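Local structure of hypothetical protein PA2201 (Pseudomonas aeruginosa, 2FEF) at residues N10-A15 and A47-F52; A68-A73 and G119-S124; W74-A79 and A108-D113; G144-A149 and E197-R202. The protein is of unknown function but is probably a PoNi-type immunity protein that neutralises a PoNe-type DNase toxin. One frame throughout, in Å; residues are numbered along the deposited sequence.

Contact 1 of 4, residues N10-A15 and A47-F52. With EDO (1,2-ethanediol), chain D.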
loop_
_atom_site.group_PDB
_atom_site.type_symbol
_atom_site.label_atom_id
_atom_site.label_comp_id
_atom_site.label_asym_id
_atom_site.label_seq_id
_atom_site.Cartn_x
_atom_site.Cartn_y
_atom_site.Cartn_z
ATOM N N ASN B 10 17.464 3.755 -13.405
ATOM C CA ASN B 10 16.248 4.515 -13.065
ATOM C C ASN B 10 16.578 5.763 -12.238
ATOM O O ASN B 10 17.570 5.775 -11.508
ATOM C CB ASN B 10 15.268 3.639 -12.285
ATOM C CG ASN B 10 15.532 3.667 -10.779
ATOM O OD1 ASN B 10 15.025 4.526 -10.059
ATOM N ND2 ASN B 10 16.291 2.726 -10.314
ATOM N N ARG B 11 15.743 6.794 -12.362
ATOM C CA ARG B 11 15.804 7.960 -11.483
ATOM C C ARG B 11 14.397 8.222 -10.948
ATOM O O ARG B 11 13.783 9.293 -11.150
ATOM C CB ARG B 11 16.382 9.177 -12.224
ATOM C CG ARG B 11 17.857 9.021 -12.698
ATOM C CD ARG B 11 18.862 8.733 -11.541
ATOM N NE ARG B 11 20.259 8.589 -12.030
ATOM C CZ ARG B 11 20.876 7.421 -12.240
ATOM N NH1 ARG B 11 20.255 6.251 -11.981
ATOM N NH2 ARG B 11 22.129 7.417 -12.704
ATOM N N LEU B 12 13.858 7.208 -10.276
ATOM C CA LEU B 12 12.460 7.214 -9.898
ATOM C C LEU B 12 12.150 8.306 -8.878
ATOM O O LEU B 12 11.084 8.949 -8.958
ATOM C CB LEU B 12 12.035 5.825 -9.344
ATOM C CG LEU B 12 10.601 5.651 -8.776
ATOM C CD1 LEU B 12 9.462 5.971 -9.774
ATOM C CD2 LEU B 12 10.460 4.248 -8.159
ATOM N N ALA B 13 13.027 8.492 -7.893
ATOM C CA ALA B 13 12.717 9.458 -6.819
ATOM C C ALA B 13 12.585 10.881 -7.388
ATOM O O ALA B 13 11.714 11.635 -6.952
ATOM C CB ALA B 13 13.729 9.422 -5.689
ATOM N N GLU B 14 13.453 11.232 -8.332
ATOM C CA GLU B 14 13.357 12.549 -9.007
ATOM C C GLU B 14 12.109 12.694 -9.880
ATOM O O GLU B 14 11.579 13.785 -10.008
ATOM C CB GLU B 14 14.629 12.873 -9.824
ATOM C CG GLU B 14 15.759 13.537 -9.011
ATOM N N ALA B 15 11.652 11.602 -10.487
ATOM C CA ALA B 15 10.526 11.650 -11.430
ATOM C C ALA B 15 9.200 11.821 -10.696
ATOM O O ALA B 15 8.296 12.519 -11.186
ATOM C CB ALA B 15 10.505 10.384 -12.313
ATOM N N ALA B 47 1.385 6.573 -5.059
ATOM C CA ALA B 47 1.653 6.183 -3.648
ATOM C C ALA B 47 2.427 4.863 -3.552
ATOM O O ALA B 47 3.335 4.741 -2.733
ATOM C CB ALA B 47 0.351 6.109 -2.818
ATOM N N ALA B 48 2.092 3.893 -4.393
ATOM C CA ALA B 48 2.805 2.595 -4.421
ATOM C C ALA B 48 4.284 2.786 -4.836
ATOM O O ALA B 48 5.205 2.214 -4.264
ATOM C CB ALA B 48 2.092 1.631 -5.396
ATOM N N LEU B 49 4.500 3.574 -5.869
ATOM C CA LEU B 49 5.853 3.840 -6.358
ATOM C C LEU B 49 6.592 4.724 -5.383
ATOM O O LEU B 49 7.792 4.571 -5.205
ATOM C CB LEU B 49 5.802 4.508 -7.751
ATOM C CG LEU B 49 5.354 3.586 -8.892
ATOM C CD1 LEU B 49 4.883 4.378 -10.082
ATOM C CD2 LEU B 49 6.494 2.680 -9.306
ATOM N N ASP B 50 5.892 5.654 -4.722
ATOM C CA ASP B 50 6.571 6.482 -3.725
ATOM C C ASP B 50 7.042 5.613 -2.533
ATOM O O ASP B 50 8.181 5.748 -2.035
ATOM C CB ASP B 50 5.658 7.612 -3.235
ATOM C CG ASP B 50 6.424 8.695 -2.511
ATOM O OD1 ASP B 50 6.974 8.433 -1.418
ATOM O OD2 ASP B 50 6.438 9.831 -3.012
ATOM N N ARG B 51 6.170 4.714 -2.094
ATOM C CA ARG B 51 6.464 3.761 -1.009
ATOM C C ARG B 51 7.689 2.920 -1.359
ATOM O O ARG B 51 8.632 2.743 -0.563
ATOM C CB ARG B 51 5.215 2.861 -0.800
ATOM C CG ARG B 51 5.347 1.749 0.260
ATOM C CD ARG B 51 4.026 1.526 1.015
ATOM N NE ARG B 51 3.300 2.794 1.144
ATOM C CZ ARG B 51 3.469 3.679 2.129
ATOM N NH1 ARG B 51 4.297 3.432 3.122
ATOM N NH2 ARG B 51 2.774 4.809 2.123
ATOM N N PHE B 52 7.665 2.377 -2.575
ATOM C CA PHE B 52 8.800 1.617 -3.107
ATOM C C PHE B 52 10.107 2.441 -3.090
ATOM O O PHE B 52 11.157 1.961 -2.650
ATOM C CB PHE B 52 8.518 1.158 -4.548
ATOM C CG PHE B 52 9.706 0.460 -5.206
ATOM C CD1 PHE B 52 10.190 -0.752 -4.689
ATOM C CD2 PHE B 52 10.318 1.019 -6.325
ATOM C CE1 PHE B 52 11.278 -1.398 -5.302
ATOM C CE2 PHE B 52 11.379 0.376 -6.953
ATOM C CZ PHE B 52 11.873 -0.817 -6.440
HETATM C C1 EDO D . 18.081 2.831 -6.688
HETATM O O1 EDO D . 17.974 3.278 -8.049
HETATM C C2 EDO D . 18.426 3.985 -5.745
HETATM O O2 EDO D . 19.465 4.784 -6.340
#

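Contact 2 of 4, residues A68-A73 and G119-S124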
loop_
_atom_site.group_PDB
_atom_site.type_symbol
_atom_site.label_atom_id
_atom_site.label_comp_id
_atom_site.label_asym_id
_atom_site.label_seq_id
_atom_site.Cartn_x
_atom_site.Cartn_y
_atom_site.Cartn_z
ATOM N N ALA B 68 17.562 -13.550 -0.050
ATOM C CA ALA B 68 17.143 -12.165 0.261
ATOM C C ALA B 68 17.278 -11.209 -0.960
ATOM O O ALA B 68 16.415 -10.337 -1.203
ATOM C CB ALA B 68 17.935 -11.652 1.463
ATOM N N ALA B 69 18.366 -11.355 -1.724
ATOM C CA ALA B 69 18.547 -10.577 -2.988
ATOM C C ALA B 69 17.465 -10.894 -3.990
ATOM O O ALA B 69 17.020 -10.033 -4.745
ATOM C CB ALA B 69 19.917 -10.836 -3.613
ATOM N N LEU B 70 17.057 -12.155 -4.025
ATOM C CA LEU B 70 16.050 -12.555 -4.983
ATOM C C LEU B 70 14.705 -11.952 -4.566
ATOM O O LEU B 70 13.949 -11.472 -5.396
ATOM C CB LEU B 70 16.035 -14.082 -5.072
ATOM C CG LEU B 70 15.151 -14.801 -6.071
ATOM C CD1 LEU B 70 15.552 -14.414 -7.508
ATOM C CD2 LEU B 70 15.235 -16.323 -5.843
ATOM N N GLU B 71 14.407 -11.957 -3.268
ATOM C CA GLU B 71 13.148 -11.345 -2.800
ATOM C C GLU B 71 13.108 -9.874 -3.066
ATOM O O GLU B 71 12.074 -9.333 -3.516
ATOM C CB GLU B 71 12.915 -11.649 -1.300
ATOM C CG GLU B 71 12.734 -13.112 -1.066
ATOM C CD GLU B 71 11.298 -13.614 -1.259
ATOM O OE1 GLU B 71 10.429 -12.889 -1.786
ATOM O OE2 GLU B 71 11.046 -14.774 -0.860
ATOM N N ASN B 72 14.236 -9.195 -2.882
ATOM C CA ASN B 72 14.275 -7.784 -3.300
ATOM C C ASN B 72 14.061 -7.566 -4.807
ATOM O O ASN B 72 13.422 -6.597 -5.220
ATOM C CB ASN B 72 15.606 -7.166 -2.920
ATOM C CG ASN B 72 15.580 -5.663 -3.038
ATOM O OD1 ASN B 72 14.542 -5.047 -2.863
ATOM N ND2 ASN B 72 16.721 -5.064 -3.342
ATOM N N ALA B 73 14.638 -8.442 -5.635
ATOM C CA ALA B 73 14.428 -8.340 -7.096
ATOM C C ALA B 73 12.931 -8.417 -7.424
ATOM O O ALA B 73 12.428 -7.656 -8.244
ATOM C CB ALA B 73 15.247 -9.432 -7.855
ATOM N N GLY B 119 19.107 -10.976 -12.215
ATOM C CA GLY B 119 20.332 -11.680 -12.663
ATOM C C GLY B 119 21.406 -11.813 -11.601
ATOM O O GLY B 119 21.985 -12.870 -11.423
ATOM N N ALA B 120 21.677 -10.718 -10.907
ATOM C CA ALA B 120 22.682 -10.684 -9.855
ATOM C C ALA B 120 22.310 -11.603 -8.686
ATOM O O ALA B 120 23.172 -12.273 -8.098
ATOM C CB ALA B 120 22.854 -9.242 -9.386
ATOM N N ALA B 121 21.024 -11.651 -8.347
ATOM C CA ALA B 121 20.559 -12.568 -7.286
ATOM C C ALA B 121 20.757 -14.016 -7.700
ATOM O O ALA B 121 21.104 -14.857 -6.896
ATOM C CB ALA B 121 19.065 -12.330 -6.991
ATOM N N ARG B 122 20.452 -14.318 -8.953
ATOM C CA ARG B 122 20.572 -15.706 -9.420
ATOM C C ARG B 122 22.028 -16.115 -9.490
ATOM O O ARG B 122 22.390 -17.267 -9.203
ATOM C CB ARG B 122 19.876 -15.854 -10.775
ATOM C CG ARG B 122 18.348 -15.906 -10.656
ATOM C CD ARG B 122 17.727 -15.613 -11.994
ATOM N NE ARG B 122 16.300 -15.881 -11.951
ATOM C CZ ARG B 122 15.476 -15.685 -12.977
ATOM N NH1 ARG B 122 15.946 -15.224 -14.134
ATOM N NH2 ARG B 122 14.187 -15.950 -12.825
ATOM N N ASP B 123 22.883 -15.169 -9.849
ATOM C CA ASP B 123 24.335 -15.406 -9.798
ATOM C C ASP B 123 24.812 -15.680 -8.386
ATOM O O ASP B 123 25.593 -16.614 -8.153
ATOM C CB ASP B 123 25.105 -14.193 -10.338
ATOM C CG ASP B 123 24.926 -14.000 -11.836
ATOM O OD1 ASP B 123 24.480 -14.945 -12.532
ATOM O OD2 ASP B 123 25.248 -12.885 -12.310
ATOM N N SER B 124 24.384 -14.841 -7.446
ATOM C CA SER B 124 24.739 -15.046 -6.037
ATOM C C SER B 124 24.349 -16.457 -5.547
ATOM O O SER B 124 25.172 -17.163 -4.940
ATOM C CB SER B 124 24.088 -13.955 -5.167
ATOM O OG SER B 124 24.449 -14.135 -3.795
#

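Contact 3 of 4, residues W74-A79 and A108-D113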
loop_
_atom_site.group_PDB
_atom_site.type_symbol
_atom_site.label_atom_id
_atom_site.label_comp_id
_atom_site.label_asym_id
_atom_site.label_seq_id
_atom_site.Cartn_x
_atom_site.Cartn_y
_atom_site.Cartn_z
ATOM N N TRP B 74 12.212 -9.331 -6.781
ATOM C CA TRP B 74 10.771 -9.444 -7.031
ATOM C C TRP B 74 10.019 -8.158 -6.687
ATOM O O TRP B 74 9.067 -7.802 -7.375
ATOM C CB TRP B 74 10.182 -10.672 -6.331
ATOM C CG TRP B 74 10.742 -12.007 -6.855
ATOM C CD1 TRP B 74 11.098 -12.302 -8.164
ATOM C CD2 TRP B 74 10.971 -13.205 -6.108
ATOM N NE1 TRP B 74 11.551 -13.608 -8.244
ATOM C CE2 TRP B 74 11.494 -14.174 -7.001
ATOM C CE3 TRP B 74 10.797 -13.552 -4.772
ATOM C CZ2 TRP B 74 11.825 -15.477 -6.594
ATOM C CZ3 TRP B 74 11.145 -14.864 -4.349
ATOM C CH2 TRP B 74 11.662 -15.802 -5.266
ATOM N N ALA B 75 10.462 -7.451 -5.642
ATOM C CA ALA B 75 9.844 -6.163 -5.256
ATOM C C ALA B 75 10.069 -5.116 -6.371
ATOM O O ALA B 75 9.164 -4.370 -6.769
ATOM C CB ALA B 75 10.418 -5.685 -3.911
ATOM N N TRP B 76 11.263 -5.109 -6.931
ATOM C CA TRP B 76 11.552 -4.242 -8.056
ATOM C C TRP B 76 10.716 -4.595 -9.262
ATOM O O TRP B 76 10.294 -3.715 -9.980
ATOM C CB TRP B 76 13.043 -4.315 -8.446
ATOM C CG TRP B 76 13.981 -3.487 -7.580
ATOM C CD1 TRP B 76 14.338 -3.724 -6.274
ATOM C CD2 TRP B 76 14.695 -2.318 -7.987
ATOM N NE1 TRP B 76 15.223 -2.761 -5.847
ATOM C CE2 TRP B 76 15.450 -1.878 -6.876
ATOM C CE3 TRP B 76 14.741 -1.576 -9.184
ATOM C CZ2 TRP B 76 16.302 -0.745 -6.931
ATOM C CZ3 TRP B 76 15.580 -0.447 -9.244
ATOM C CH2 TRP B 76 16.335 -0.032 -8.108
ATOM N N GLY B 77 10.548 -5.885 -9.523
ATOM C CA GLY B 77 9.696 -6.315 -10.637
ATOM C C GLY B 77 8.257 -5.841 -10.473
ATOM O O GLY B 77 7.631 -5.420 -11.425
ATOM N N GLN B 78 7.752 -5.884 -9.246
ATOM C CA GLN B 78 6.401 -5.348 -8.984
ATOM C C GLN B 78 6.356 -3.852 -9.217
ATOM O O GLN B 78 5.383 -3.349 -9.780
ATOM C CB GLN B 78 5.889 -5.705 -7.593
ATOM C CG GLN B 78 4.336 -5.345 -7.466
ATOM C CD GLN B 78 3.621 -6.129 -6.390
ATOM O OE1 GLN B 78 4.249 -6.799 -5.513
ATOM N NE2 GLN B 78 2.296 -6.075 -6.437
ATOM N N ALA B 79 7.383 -3.128 -8.782
ATOM C CA ALA B 79 7.445 -1.698 -9.073
ATOM C C ALA B 79 7.455 -1.391 -10.574
ATOM O O ALA B 79 6.827 -0.421 -11.024
ATOM C CB ALA B 79 8.707 -1.088 -8.427
ATOM N N ALA B 108 10.771 1.865 -18.561
ATOM C CA ALA B 108 11.830 1.075 -19.188
ATOM C C ALA B 108 13.037 0.871 -18.256
ATOM O O ALA B 108 13.563 -0.251 -18.158
ATOM C CB ALA B 108 12.259 1.726 -20.509
ATOM N N ALA B 109 13.464 1.931 -17.557
ATOM C CA ALA B 109 14.615 1.829 -16.635
ATOM C C ALA B 109 14.299 0.876 -15.500
ATOM O O ALA B 109 15.128 0.095 -15.117
ATOM C CB ALA B 109 14.961 3.178 -16.062
ATOM N N LEU B 110 13.092 0.948 -14.942
ATOM C CA LEU B 110 12.775 0.068 -13.827
ATOM C C LEU B 110 12.740 -1.392 -14.264
ATOM O O LEU B 110 13.207 -2.250 -13.512
ATOM C CB LEU B 110 11.477 0.478 -13.118
ATOM C CG LEU B 110 11.582 1.747 -12.262
ATOM C CD1 LEU B 110 10.133 2.217 -11.991
ATOM C CD2 LEU B 110 12.430 1.512 -10.961
ATOM N N TRP B 111 12.174 -1.679 -15.449
ATOM C CA TRP B 111 12.212 -3.053 -15.972
ATOM C C TRP B 111 13.651 -3.595 -16.174
ATOM O O TRP B 111 13.957 -4.736 -15.797
ATOM C CB TRP B 111 11.401 -3.158 -17.268
ATOM C CG TRP B 111 9.917 -3.320 -17.037
ATOM C CD1 TRP B 111 8.951 -2.330 -17.116
ATOM C CD2 TRP B 111 9.237 -4.519 -16.657
ATOM N NE1 TRP B 111 7.714 -2.870 -16.841
ATOM C CE2 TRP B 111 7.864 -4.197 -16.520
ATOM C CE3 TRP B 111 9.660 -5.836 -16.373
ATOM C CZ2 TRP B 111 6.895 -5.165 -16.171
ATOM C CZ3 TRP B 111 8.704 -6.793 -16.034
ATOM C CH2 TRP B 111 7.332 -6.440 -15.918
ATOM N N LEU B 112 14.510 -2.760 -16.758
ATOM C CA LEU B 112 15.919 -3.075 -16.971
ATOM C C LEU B 112 16.646 -3.281 -15.636
ATOM O O LEU B 112 17.335 -4.292 -15.470
ATOM C CB LEU B 112 16.580 -1.924 -17.724
ATOM C CG LEU B 112 18.030 -2.122 -18.119
ATOM C CD1 LEU B 112 18.147 -3.378 -18.988
ATOM C CD2 LEU B 112 18.508 -0.879 -18.850
ATOM N N ASP B 113 16.488 -2.335 -14.696
ATOM C CA ASP B 113 17.064 -2.492 -13.325
ATOM C C ASP B 113 16.574 -3.738 -12.623
ATOM O O ASP B 113 17.367 -4.468 -11.997
ATOM C CB ASP B 113 16.810 -1.250 -12.447
ATOM C CG ASP B 113 17.541 0.028 -12.989
ATOM O OD1 ASP B 113 18.458 -0.063 -13.837
ATOM O OD2 ASP B 113 17.211 1.122 -12.541
#

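Contact 4 of 4, residues G144-A149 and E197-R202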
loop_
_atom_site.group_PDB
_atom_site.type_symbol
_atom_site.label_atom_id
_atom_site.label_comp_id
_atom_site.label_asym_id
_atom_site.label_seq_id
_atom_site.Cartn_x
_atom_site.Cartn_y
_atom_site.Cartn_z
ATOM N N GLY B 144 1.353 -15.045 -19.554
ATOM C CA GLY B 144 0.445 -13.901 -19.448
ATOM C C GLY B 144 1.118 -12.544 -19.293
ATOM O O GLY B 144 0.435 -11.533 -19.292
ATOM N N GLN B 145 2.444 -12.536 -19.136
ATOM C CA GLN B 145 3.189 -11.286 -18.995
ATOM C C GLN B 145 3.332 -10.541 -20.303
ATOM O O GLN B 145 3.742 -9.382 -20.295
ATOM C CB GLN B 145 4.601 -11.529 -18.453
ATOM C CG GLN B 145 4.698 -11.687 -16.946
ATOM C CD GLN B 145 6.138 -11.831 -16.470
ATOM O OE1 GLN B 145 6.799 -12.824 -16.760
ATOM N NE2 GLN B 145 6.631 -10.828 -15.735
ATOM N N TYR B 146 3.048 -11.213 -21.418
ATOM C CA TYR B 146 3.245 -10.647 -22.769
ATOM C C TYR B 146 2.814 -9.172 -22.902
ATOM O O TYR B 146 3.528 -8.409 -23.520
ATOM C CB TYR B 146 2.497 -11.476 -23.817
ATOM C CG TYR B 146 2.842 -11.156 -25.260
ATOM C CD1 TYR B 146 3.928 -11.792 -25.898
ATOM C CD2 TYR B 146 2.047 -10.279 -26.023
ATOM C CE1 TYR B 146 4.239 -11.536 -27.234
ATOM C CE2 TYR B 146 2.361 -10.013 -27.353
ATOM C CZ TYR B 146 3.435 -10.645 -27.958
ATOM O OH TYR B 146 3.732 -10.379 -29.273
ATOM N N PRO B 147 1.653 -8.778 -22.341
ATOM C CA PRO B 147 1.276 -7.358 -22.515
ATOM C C PRO B 147 2.334 -6.360 -22.001
ATOM O O PRO B 147 2.413 -5.288 -22.520
ATOM C CB PRO B 147 0.006 -7.220 -21.686
ATOM C CG PRO B 147 -0.607 -8.616 -21.692
ATOM C CD PRO B 147 0.631 -9.513 -21.569
ATOM N N PHE B 148 3.101 -6.685 -20.951
ATOM C CA PHE B 148 4.161 -5.734 -20.530
ATOM C C PHE B 148 5.259 -5.646 -21.561
ATOM O O PHE B 148 5.897 -4.583 -21.721
ATOM C CB PHE B 148 4.806 -6.161 -19.173
ATOM C CG PHE B 148 3.851 -6.104 -18.021
ATOM C CD1 PHE B 148 3.515 -4.890 -17.442
ATOM C CD2 PHE B 148 3.316 -7.288 -17.484
ATOM C CE1 PHE B 148 2.624 -4.824 -16.337
ATOM C CE2 PHE B 148 2.424 -7.254 -16.352
ATOM C CZ PHE B 148 2.076 -6.018 -15.799
ATOM N N ALA B 149 5.545 -6.768 -22.237
ATOM C CA ALA B 149 6.597 -6.744 -23.276
ATOM C C ALA B 149 6.066 -5.956 -24.499
ATOM O O ALA B 149 6.791 -5.151 -25.108
ATOM C CB ALA B 149 7.013 -8.156 -23.677
ATOM N N GLU B 197 6.884 -17.826 -34.714
ATOM C CA GLU B 197 5.923 -18.113 -33.652
ATOM C C GLU B 197 5.032 -16.918 -33.327
ATOM O O GLU B 197 5.420 -15.759 -33.510
ATOM C CB GLU B 197 6.630 -18.525 -32.363
ATOM C CG GLU B 197 7.577 -19.727 -32.466
ATOM C CD GLU B 197 8.186 -20.069 -31.112
ATOM O OE1 GLU B 197 9.375 -19.754 -30.880
ATOM O OE2 GLU B 197 7.462 -20.618 -30.260
ATOM N N THR B 198 3.841 -17.224 -32.828
ATOM C CA THR B 198 2.977 -16.238 -32.164
ATOM C C THR B 198 2.637 -16.816 -30.777
ATOM O O THR B 198 1.965 -17.853 -30.677
ATOM C CB THR B 198 1.704 -15.979 -32.984
ATOM O OG1 THR B 198 2.059 -15.428 -34.265
ATOM C CG2 THR B 198 0.759 -14.997 -32.262
ATOM N N PHE B 199 3.121 -16.161 -29.721
ATOM C CA PHE B 199 2.929 -16.668 -28.368
ATOM C C PHE B 199 1.468 -16.698 -27.917
ATOM O O PHE B 199 1.087 -17.560 -27.134
ATOM C CB PHE B 199 3.797 -15.908 -27.357
ATOM C CG PHE B 199 5.289 -16.063 -27.588
ATOM C CD1 PHE B 199 5.792 -17.100 -28.380
ATOM C CD2 PHE B 199 6.183 -15.162 -27.025
ATOM C CE1 PHE B 199 7.163 -17.223 -28.606
ATOM C CE2 PHE B 199 7.553 -15.296 -27.224
ATOM C CZ PHE B 199 8.040 -16.324 -28.013
ATOM N N HIS B 200 0.672 -15.743 -28.412
ATOM C CA HIS B 200 -0.725 -15.600 -28.014
ATOM C C HIS B 200 -1.569 -15.391 -29.272
ATOM O O HIS B 200 -1.786 -14.258 -29.700
ATOM C CB HIS B 200 -0.843 -14.450 -27.021
ATOM C CG HIS B 200 0.051 -14.623 -25.831
ATOM N ND1 HIS B 200 -0.341 -15.328 -24.716
ATOM C CD2 HIS B 200 1.329 -14.228 -25.600
ATOM C CE1 HIS B 200 0.653 -15.357 -23.843
ATOM N NE2 HIS B 200 1.668 -14.673 -24.346
ATOM N N PRO B 201 -2.000 -16.501 -29.900
ATOM C CA PRO B 201 -2.662 -16.464 -31.190
ATOM C C PRO B 201 -3.961 -15.638 -31.186
ATOM O O PRO B 201 -4.372 -15.140 -32.228
ATOM C CB PRO B 201 -2.941 -17.950 -31.498
ATOM C CG PRO B 201 -1.992 -18.715 -30.629
ATOM C CD PRO B 201 -1.844 -17.882 -29.391
ATOM N N ARG B 202 -4.574 -15.485 -30.014
ATOM C CA ARG B 202 -5.768 -14.632 -29.851
ATOM C C ARG B 202 -5.333 -13.451 -28.970
ATOM O O ARG B 202 -5.137 -13.626 -27.785
ATOM C CB ARG B 202 -6.861 -15.422 -29.119
ATOM C CG ARG B 202 -7.696 -16.395 -29.976
ATOM C CD ARG B 202 -6.918 -17.466 -30.738
ATOM N NE ARG B 202 -6.270 -18.493 -29.909
ATOM C CZ ARG B 202 -5.917 -19.705 -30.351
ATOM N NH1 ARG B 202 -5.316 -20.559 -29.532
ATOM N NH2 ARG B 202 -6.158 -20.068 -31.611
#

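Contact 1 of 4, residues N10-A15 and A47-F52
Leu-12 bridges the two segments through one methyl group, CD2. It meets the aromatic ring of Phe-52 at the edge and in the ring plane, with CD2 of Leu-12 3.7 Å from CD2 of Phe-52, and the two side chains cross at about a right angle. The same methyl lies 4.0 Å from the carbonyl O of Leu-49 and 4.4 Å from the CD2 methyl of that residue, so a single branch touches two residues one turn apart on helix 35-54. The contact is small, 120 Å² in all; its side-chain part is apolar, and the methyl also rests near one backbone carbonyl. Leu-12 extends across the gap because its CG stands opposite the backbone N (chi1 175°), and Phe-52 has the same first torsion (chi1 175°), which brings its ring nearer to helix 12-20 than its CB direction alone would.

The backbone of Leu-12 is fixed from the preceding residues. OD1 of Asn-10 accepts the N-H of Leu-12 at 2.9 Å, in the carbonyl plane and on a lone pair, which makes an Asx turn just ahead of the helix; Arg-11 is the N-cap. OD1 also bonds to the hydroxyl of Tyr-58, while ND2 of Asn-10 donates to O1 of the ethanediol at 2.9 Å, a bent bond of 137°. That molecule probably comes from the crystallisation liquor.

Further out, Arg-51 reaches Asn-82 of a second subunit. Where helices 12-20 and 35-54 meet, Asn-10 packs against helix 97-127, and Phe-52 meets Trp-76 of helix 66-93 edge-to-face.

Contact 2 of 4, residues A68-A73 and G119-S124
The long antiparallel pair of helices 66-93 and 97-127 comes together here near the start of the first and the end of the second. Over these short segments the axes approach to 8.3 Å, with N-to-C directions 163° apart, a spacing made possible by small side chains at the interface. Ala-121 is central: its CB points toward the other helix and settles against the backbone between two neighbouring residues, 3.6 Å from N of Leu-70 and 3.7 Å from C of Ala-69. The CB of Ala-69 faces it at 3.8 Å, methyl against methyl. Roughly at a right angle to the Ala-69 direction, CB of Leu-70 lies 4.0 Å from CB of Ala-121, and the CD1 branch of Leu-70 comes to 4.1 Å. This branch comes alongside the Ala-121 methyl because CG of Leu-70 is turned away from its own backbone N (chi1 -175°). CD1 of Leu-70 also reaches the aliphatic part of Arg-122, at CG, 4.5 Å away, whereas the guanidinium NH1 of Arg-122 bonds to the carbonyl of Ala-136. Leu-118 and Leu-125 of helix 97-127 also touch Leu-70. An axis spacing this short, with alanines at the interface, is what an alanine-lined antiparallel helical hairpin gives.

Contact 3 of 4, residues W74-A79 and A108-D113
Trp-76 and Asp-113 both carry CG beside the backbone N and opposite the carbonyl carbon (chi1 -80° for Trp-76), and these torsions set the six-membered end of the indole against the base of the aspartate side chain. CZ3 of Trp-76 lies 3.5 Å from CB of Asp-113, and the neighbouring ring carbon CE3 of Trp-76 is 3.9 Å from that CB. The carboxylate does not lie flat on the indole: OD2 of Asp-113 comes to 4.0 Å of CZ3 of Trp-76, with the two planes 70° apart. Leu-110, one turn earlier, directs CD2 to the same ring atom, 4.1 Å from CZ3 of Trp-76, while its other methyl, CD1, lies 4.3 Å from the carbonyl O of Ala-79. Both segments lie on helices 66-93 and 97-127, 160° apart in direction with axes 8.6 Å apart, a further level of that helical hairpin, where all four touching residues are buried. The polar ends of both key residues are spoken for outside it. NE1 of Trp-76 donates to the carbonyl of Gly-57, and the carboxylate of Asp-113 accepts the backbone N-H groups of Asp-9 and Asn-10, OD1 taking the former and OD2 the latter.

Contact 4 of 4, residues G144-A149 and E197-R202
Tyr-146 and His-200 slide past one another in opposite directions, so that the imidazole lies beside the root of the tyrosine while the far end of the phenol ring leads off past the histidine. Their rings are neither stacked nor edge-to-face: the centroids are 5.0 Å apart and the planes make 57°. The touching side of the imidazole is its NE2-CD2 bond, with NE2 of His-200 3.3 Å from CB of Tyr-146 and CD2 of His-200 3.4 Å from CG of the same tyrosine. Phe-199 reaches the tyrosine farther out, crossing it at about a right angle, its CD2 4.1 Å from CE1 of Tyr-146. The tyrosine can meet both because its CG stands opposite the backbone N (chi1 -169°), which carries the ring away from segment 144-149.

In the all-helical fold this joins segment 144-149 to the loop leading into helix 201-204, where His-200 is the N-cap; segment 197-202 belongs to the PoNi-like C-terminal region. Asp-178 ties both sides together, OD1 bonding to the hydroxyl of Tyr-146 and OD2 to the backbone N of Phe-199. NE2 of His-200, the atom pressed against the tyrosine CB, bonds to the carbonyl O of Pro-141, which probably helps to hold the turn of the imidazole. Leu-180 and Leu-181 of helix 179-189 and the ring of Phe-204 pack around the tyrosine.

In the fold
Contacts 2 and 3 are two levels of one antiparallel hairpin, helices 66-93 and 97-127, with centres 13 Å apart. Contact 1 lies against the contact 3 level, centres 11 Å apart: ND2 of Asn-10 is 3.4 Å from CZ3 of Trp-76, and CD2 of Phe-52 packs 3.4 Å from CB of Ala-79. The ethanediol held by Asn-10 is also about 4 Å from the Trp-76 side chain, so it sits where these two contacts meet; no active site is known. Contact 4 lies 28 Å from contact 1, centre to centre, across the chain's centre, and touches contact 3 through CZ2 of Trp-111 and CD1 of Phe-148, 3.6 Å apart.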